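Local coordinates for aminopeptidase P; XAA-pro aminopeptidase (Streptococcus thermophilus, PDB 3IL0), which is probably a metal-dependent aminopeptidase of the M24B family, seen here as its N-terminal creatinase/prolidase-type domain, a piece of the whole enzyme, at residues Gln106-Gln109 and Ala110-Gly114; Ser75-Pro78 and Leu79-Ile82; Asn98-Ser101 and Phe102-Gln106. All blocks are in the same frame, centred on the assembly; numbering follows the deposited sequence.

Contact 1 of 3, residues Gln106-Gln109 and Ala110-Gly114; sequences QALQ and AIFEG
L108 and F112, one helical turn apart, lie side by side and point the same way, the methyl CD2 of L108 reaching CE2 of F112 at 3.8 Å. In both residues CG stands anti to the carbonyl carbon, with chi1 of -64° in L108 and -66° in F112, and the matching torsions carry the isobutyl group and the ring down the same side of the helix. Their backbones are tied as well: F112 N donates to L108 O over 2.8 Å, with the donor tilted 32° from the carbonyl plane. The same oxygen lies in the plane of the F112 ring, at its edge, 3.4 Å from CD2, while one ring face carries I111 CG2, 3.7 Å above the plane and offset toward the rim.

Residues 106-111 are the last turns of helix 102-111, the crossover helix of the beta-alpha-beta unit built from strands 93-97 and 116-120, and F112 follows directly after it as the first residue to leave helical backbone angles. L108 packs on F96 and L117, F112 on I94, on the sheet side of the helix; L79 and V83 of helix 78-88 close in from the neighbouring helix.

A110 is held through its backbone. Its N donates to Q106 O at 3.2 Å and has a weak second bond to A107 O, the oxygen that also takes a nearly straight bond of 3.0 Å from I111 N. The methyl CB of A110 lies 3.6 Å from A107 O. Q109, on the exposed side, sets its CB against A110 N and packs on L117. Its carbonyl sits beside the turn that follows: E113 CB lies 3.5 Å from Q109 O, while E113 N bonds back to A110 O.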
# COMPACT_ATOMS: atom_id res chain seq x y z
N GLN A 106 -9.58 -10.58 8.83
CA GLN A 106 -9.52 -10.82 10.29
C GLN A 106 -8.15 -10.47 10.81
O GLN A 106 -8.09 -9.83 11.82
CB GLN A 106 -9.89 -12.23 10.74
CG GLN A 106 -11.33 -12.56 10.48
CD GLN A 106 -11.78 -13.92 11.02
OE1 GLN A 106 -11.42 -14.98 10.49
NE2 GLN A 106 -12.63 -13.88 12.05
N ALA A 107 -7.07 -10.83 10.12
CA ALA A 107 -5.71 -10.34 10.53
C ALA A 107 -5.59 -8.82 10.56
O ALA A 107 -5.07 -8.30 11.51
CB ALA A 107 -4.64 -10.92 9.67
N LEU A 108 -6.14 -8.11 9.57
CA LEU A 108 -6.16 -6.64 9.60
C LEU A 108 -6.95 -6.07 10.75
O LEU A 108 -6.59 -4.97 11.30
CB LEU A 108 -6.75 -6.01 8.31
CG LEU A 108 -6.03 -6.21 6.93
CD1 LEU A 108 -6.91 -5.74 5.73
CD2 LEU A 108 -4.66 -5.55 6.85
N GLN A 109 -8.08 -6.69 11.07
CA GLN A 109 -8.86 -6.20 12.21
C GLN A 109 -8.05 -6.29 13.50
O GLN A 109 -8.13 -5.39 14.33
CB GLN A 109 -10.15 -6.95 12.42
CG GLN A 109 -11.32 -6.45 11.62
CD GLN A 109 -12.60 -7.24 11.95
OE1 GLN A 109 -13.66 -6.66 12.07
NE2 GLN A 109 -12.49 -8.56 12.11
N ALA A 110 -7.24 -7.33 13.66
CA ALA A 110 -6.43 -7.46 14.86
C ALA A 110 -5.29 -6.40 14.81
O ALA A 110 -5.15 -5.55 15.71
CB ALA A 110 -5.91 -8.90 15.01
N ILE A 111 -4.52 -6.37 13.74
CA ILE A 111 -3.40 -5.49 13.69
C ILE A 111 -3.78 -4.04 13.77
O ILE A 111 -3.02 -3.24 14.31
CB ILE A 111 -2.63 -5.74 12.46
CG1 ILE A 111 -1.98 -7.13 12.60
CG2 ILE A 111 -1.61 -4.64 12.27
CD1 ILE A 111 -1.19 -7.58 11.45
N PHE A 112 -4.92 -3.68 13.20
CA PHE A 112 -5.31 -2.30 13.10
C PHE A 112 -6.47 -2.01 14.01
O PHE A 112 -7.21 -1.09 13.81
CB PHE A 112 -5.62 -1.88 11.65
CG PHE A 112 -4.41 -1.90 10.73
CD1 PHE A 112 -3.57 -0.80 10.65
CD2 PHE A 112 -4.14 -3.00 9.97
CE1 PHE A 112 -2.44 -0.83 9.82
CE2 PHE A 112 -3.05 -3.03 9.16
CZ PHE A 112 -2.19 -1.94 9.09
N GLU A 113 -6.58 -2.75 15.08
CA GLU A 113 -7.69 -2.53 16.03
C GLU A 113 -7.67 -1.07 16.47
O GLU A 113 -6.62 -0.52 16.75
CB GLU A 113 -7.50 -3.45 17.23
CG GLU A 113 -8.76 -3.99 17.80
CD GLU A 113 -8.50 -5.04 18.88
OE1 GLU A 113 -8.90 -6.24 18.69
OE2 GLU A 113 -7.88 -4.66 19.92
N GLY A 114 -8.82 -0.41 16.47
CA GLY A 114 -8.90 1.00 16.81
C GLY A 114 -8.89 1.97 15.66
O GLY A 114 -9.11 3.18 15.88

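Contact 2 of 3, residues Ser75-Pro78 and Leu79-Ile82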
# COMPACT_ATOMS: atom_id res chain seq x y z
N SER A 75 11.61 -5.22 5.82
CA SER A 75 10.65 -5.69 6.80
C SER A 75 10.28 -7.15 6.56
O SER A 75 10.10 -7.57 5.43
CB SER A 75 9.38 -4.82 6.74
OG SER A 75 8.28 -5.45 7.39
N LYS A 76 10.17 -7.89 7.64
CA LYS A 76 9.70 -9.26 7.60
C LYS A 76 8.27 -9.38 8.17
O LYS A 76 7.66 -10.45 8.06
CB LYS A 76 10.66 -10.14 8.40
CG LYS A 76 10.83 -11.57 7.87
CD LYS A 76 11.81 -12.39 8.77
CE LYS A 76 11.52 -12.26 10.30
NZ LYS A 76 12.30 -13.20 11.15
N ASP A 77 7.75 -8.32 8.79
CA ASP A 77 6.27 -8.21 9.07
C ASP A 77 5.70 -6.89 8.61
O ASP A 77 5.66 -5.91 9.37
CB ASP A 77 5.90 -8.42 10.54
CG ASP A 77 4.42 -8.81 10.69
OD1 ASP A 77 3.57 -8.61 9.74
OD2 ASP A 77 4.13 -9.36 11.77
N PRO A 78 5.26 -6.86 7.35
CA PRO A 78 4.98 -5.56 6.81
C PRO A 78 3.78 -4.86 7.47
O PRO A 78 3.82 -3.63 7.59
CB PRO A 78 4.81 -5.81 5.30
CG PRO A 78 4.79 -7.33 5.15
CD PRO A 78 5.48 -7.88 6.31
N LEU A 79 2.76 -5.62 7.90
CA LEU A 79 1.58 -5.00 8.53
C LEU A 79 1.98 -4.39 9.91
O LEU A 79 1.50 -3.34 10.29
CB LEU A 79 0.38 -5.97 8.63
CG LEU A 79 -0.20 -6.45 7.29
CD1 LEU A 79 -1.11 -7.67 7.45
CD2 LEU A 79 -0.95 -5.35 6.59
N LYS A 80 2.85 -5.08 10.64
CA LYS A 80 3.43 -4.56 11.89
C LYS A 80 4.16 -3.28 11.59
O LYS A 80 3.99 -2.30 12.31
CB LYS A 80 4.40 -5.56 12.49
CG LYS A 80 4.41 -5.54 14.03
CD LYS A 80 5.44 -6.54 14.66
CE LYS A 80 6.93 -6.04 14.55
NZ LYS A 80 7.09 -4.58 14.95
N ASP A 81 4.95 -3.25 10.53
CA ASP A 81 5.67 -2.01 10.24
C ASP A 81 4.75 -0.87 9.80
O ASP A 81 5.02 0.28 10.15
CB ASP A 81 6.81 -2.24 9.22
CG ASP A 81 7.95 -3.08 9.83
OD1 ASP A 81 8.43 -2.65 10.92
OD2 ASP A 81 8.32 -4.15 9.28
N ILE A 82 3.67 -1.16 9.06
CA ILE A 82 2.73 -0.12 8.61
C ILE A 82 2.03 0.60 9.80
O ILE A 82 1.76 1.81 9.76
CB ILE A 82 1.66 -0.70 7.68
CG1 ILE A 82 2.28 -1.06 6.32
CG2 ILE A 82 0.50 0.28 7.45
CD1 ILE A 82 1.37 -1.94 5.46
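K80 lies across the side chain of D77 at about a right angle, its CB packed 3.7 Å from the carboxylate carbon CG of D77. D77 CB meets K80 CB at 3.8 Å, and CG then stands anti to the backbone N (chi1 -159°), which brings the carboxylate round beside the first turn of the helix. At the tip the two oxygens part company: OD1 lies near L79 N at 3.6 Å, too far for a hydrogen bond to be claimed, and slightly farther from K80 N, whereas OD2 comes against K80 CB at 3.9 Å. The lysine chain bends at chi3 and chi4 and leads away, leaving its NZ well apart from OD2; any attraction between the two charges would act at a distance.

D77 occupies the N-cap position of helix 78-88, where the chain leaves strand 71-74 and turns into the helix. The helix start is held through its carbonyl: D81 N donates to D77 O over 3.0 Å, nearly in line with the carbonyl. One residue on, I82 N bonds to P78 O, the donor tilted 20° from the carbonyl plane.

D81 turns its carboxylate back toward S75, but OD2 sits too close to the serine there for the contact to be trusted; its OD1 forms a salt bridge with K84. Facing the sheet, P78 and I82 pack on T43 and L54, and I82 also meets F45 and L24. I82 CG1 passes 3.3 Å from P78 O, alongside the backbone bond that its own amide makes to that oxygen.

Contact 3 of 3, residues Asn98-Ser101 and Phe102-Gln106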
# COMPACT_ATOMS: atom_id res chain seq x y z
N ASN A 98 -11.21 -5.32 -1.43
CA ASN A 98 -12.27 -6.19 -0.93
C ASN A 98 -12.21 -7.60 -1.50
O ASN A 98 -12.97 -8.44 -1.10
CB ASN A 98 -13.65 -5.56 -1.05
CG ASN A 98 -14.15 -5.49 -2.46
OD1 ASN A 98 -13.48 -5.95 -3.42
ND2 ASN A 98 -15.39 -4.98 -2.61
N GLN A 99 -11.27 -7.83 -2.38
CA GLN A 99 -10.98 -9.15 -2.85
C GLN A 99 -9.97 -9.84 -1.93
O GLN A 99 -9.65 -11.00 -2.17
CB GLN A 99 -10.45 -9.08 -4.29
CG GLN A 99 -11.46 -8.49 -5.27
CD GLN A 99 -12.80 -9.25 -5.29
OE1 GLN A 99 -13.87 -8.64 -5.26
NE2 GLN A 99 -12.73 -10.58 -5.33
N VAL A 100 -9.47 -9.20 -0.88
CA VAL A 100 -8.80 -10.05 0.12
C VAL A 100 -9.78 -11.10 0.71
O VAL A 100 -10.97 -10.92 0.65
CB VAL A 100 -8.10 -9.27 1.20
CG1 VAL A 100 -7.04 -8.32 0.52
CG2 VAL A 100 -9.08 -8.49 2.06
N SER A 101 -9.22 -12.19 1.26
CA SER A 101 -9.98 -13.21 1.90
C SER A 101 -10.47 -12.63 3.25
O SER A 101 -9.88 -11.68 3.80
CB SER A 101 -9.14 -14.43 2.16
OG SER A 101 -8.25 -14.15 3.19
N PHE A 102 -11.54 -13.23 3.75
CA PHE A 102 -12.10 -12.83 5.01
C PHE A 102 -11.11 -13.16 6.14
O PHE A 102 -10.95 -12.38 7.05
CB PHE A 102 -13.46 -13.52 5.22
CG PHE A 102 -14.11 -13.14 6.51
CD1 PHE A 102 -14.77 -11.91 6.64
CD2 PHE A 102 -13.94 -13.93 7.65
CE1 PHE A 102 -15.30 -11.52 7.85
CE2 PHE A 102 -14.48 -13.54 8.90
CZ PHE A 102 -15.18 -12.35 9.00
N ALA A 103 -10.40 -14.29 6.06
CA ALA A 103 -9.32 -14.58 7.02
C ALA A 103 -8.27 -13.44 7.04
O ALA A 103 -7.89 -12.92 8.09
CB ALA A 103 -8.67 -15.91 6.67
N TYR A 104 -7.85 -12.99 5.87
CA TYR A 104 -6.90 -11.89 5.82
C TYR A 104 -7.50 -10.63 6.43
O TYR A 104 -6.86 -9.92 7.18
CB TYR A 104 -6.46 -11.66 4.36
CG TYR A 104 -5.43 -10.59 4.22
CD1 TYR A 104 -4.09 -10.89 4.38
CD2 TYR A 104 -5.78 -9.27 3.95
CE1 TYR A 104 -3.10 -9.90 4.29
CE2 TYR A 104 -4.80 -8.26 3.84
CZ TYR A 104 -3.46 -8.59 3.99
OH TYR A 104 -2.47 -7.66 3.92
N TYR A 105 -8.74 -10.31 6.11
CA TYR A 105 -9.39 -9.18 6.81
C TYR A 105 -9.38 -9.37 8.32
O TYR A 105 -9.19 -8.43 9.02
CB TYR A 105 -10.82 -9.06 6.36
CG TYR A 105 -11.65 -8.16 7.20
CD1 TYR A 105 -11.52 -6.81 7.07
CD2 TYR A 105 -12.63 -8.65 8.06
CE1 TYR A 105 -12.29 -5.96 7.78
CE2 TYR A 105 -13.41 -7.78 8.80
CZ TYR A 105 -13.22 -6.44 8.65
OH TYR A 105 -13.93 -5.50 9.34
N GLN A 106 -9.58 -10.58 8.83
CA GLN A 106 -9.52 -10.82 10.29
C GLN A 106 -8.15 -10.47 10.81
O GLN A 106 -8.09 -9.83 11.82
CB GLN A 106 -9.89 -12.23 10.74
CG GLN A 106 -11.33 -12.56 10.48
CD GLN A 106 -11.78 -13.92 11.02
OE1 GLN A 106 -11.42 -14.98 10.49
NE2 GLN A 106 -12.63 -13.88 12.05
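S101 and Y104 meet through a capping hydrogen bond: the backbone N of Y104 donates to the hydroxyl oxygen OG of S101 over 2.9 Å, with an N-H...O angle of 161°. The hydroxyl reaches the amide because OG sits between the backbone N and the carbonyl carbon of its own residue (chi1 72°), folded forward over the start of the helix. It also touches Y104 CB at 3.3 Å, and A103 CB lies close by. The carbonyl of the same serine takes the first bond of the regular helical ladder, Y105 N to S101 O at 2.9 Å. One residue thus serves the helix start twice, with its side chain gripping one amide and its carbonyl the next. Within the helix Q106 N follows with a bond to F102 O.

S101 is the N-cap of helix 102-111, the helix that connects strand 93-97 to strand 116-120 in a beta-alpha-beta unit of the creatinase/prolidase N-terminal domain. In the loop before it, N98 bonds through its backbone to Q120 of strand 116-120, and Q99 N bonds to D97 OD1 at the end of strand 93-97.

Apolar contact is confined to V100 and Y104, whose side chains cross obliquely. V100 CB comes within 3.6 Å of Y104 CD2, and both valine methyls lie near the same ring atom, CG1 at 3.8 Å and CG2 at 3.9 Å; CG1 reaches on to CE2. The valine thus meets the ring at its CD2/CE2 side. Y104 CG stands anti to the backbone N (chi1 -177°), which puts CD2 of the ring against V100. T26 of another loop touches both side chains.

Overall arrangement
Contacts 3 and 1 are the two ends of helix 102-111: they share Q106, and their centres lie about 11 Å apart. Contact 2, the start of helix 78-88, is earlier in the chain, its centre about 13 Å from that of contact 1 and about 17 Å from that of contact 3. L79 joins all three. Its CB meets I111 CD1 at 3.6 Å, its CD2 meets L108 CD2 at 3.7 Å, and its CD1 lies 3.8 Å from Y104 OH. F112 CZ also packs against I82 CG2 at 3.9 Å. The M24 peptidase domain, which carries the metal site in this family, is absent from this chain, so these N-terminal-domain contacts cannot be placed relative to the active site.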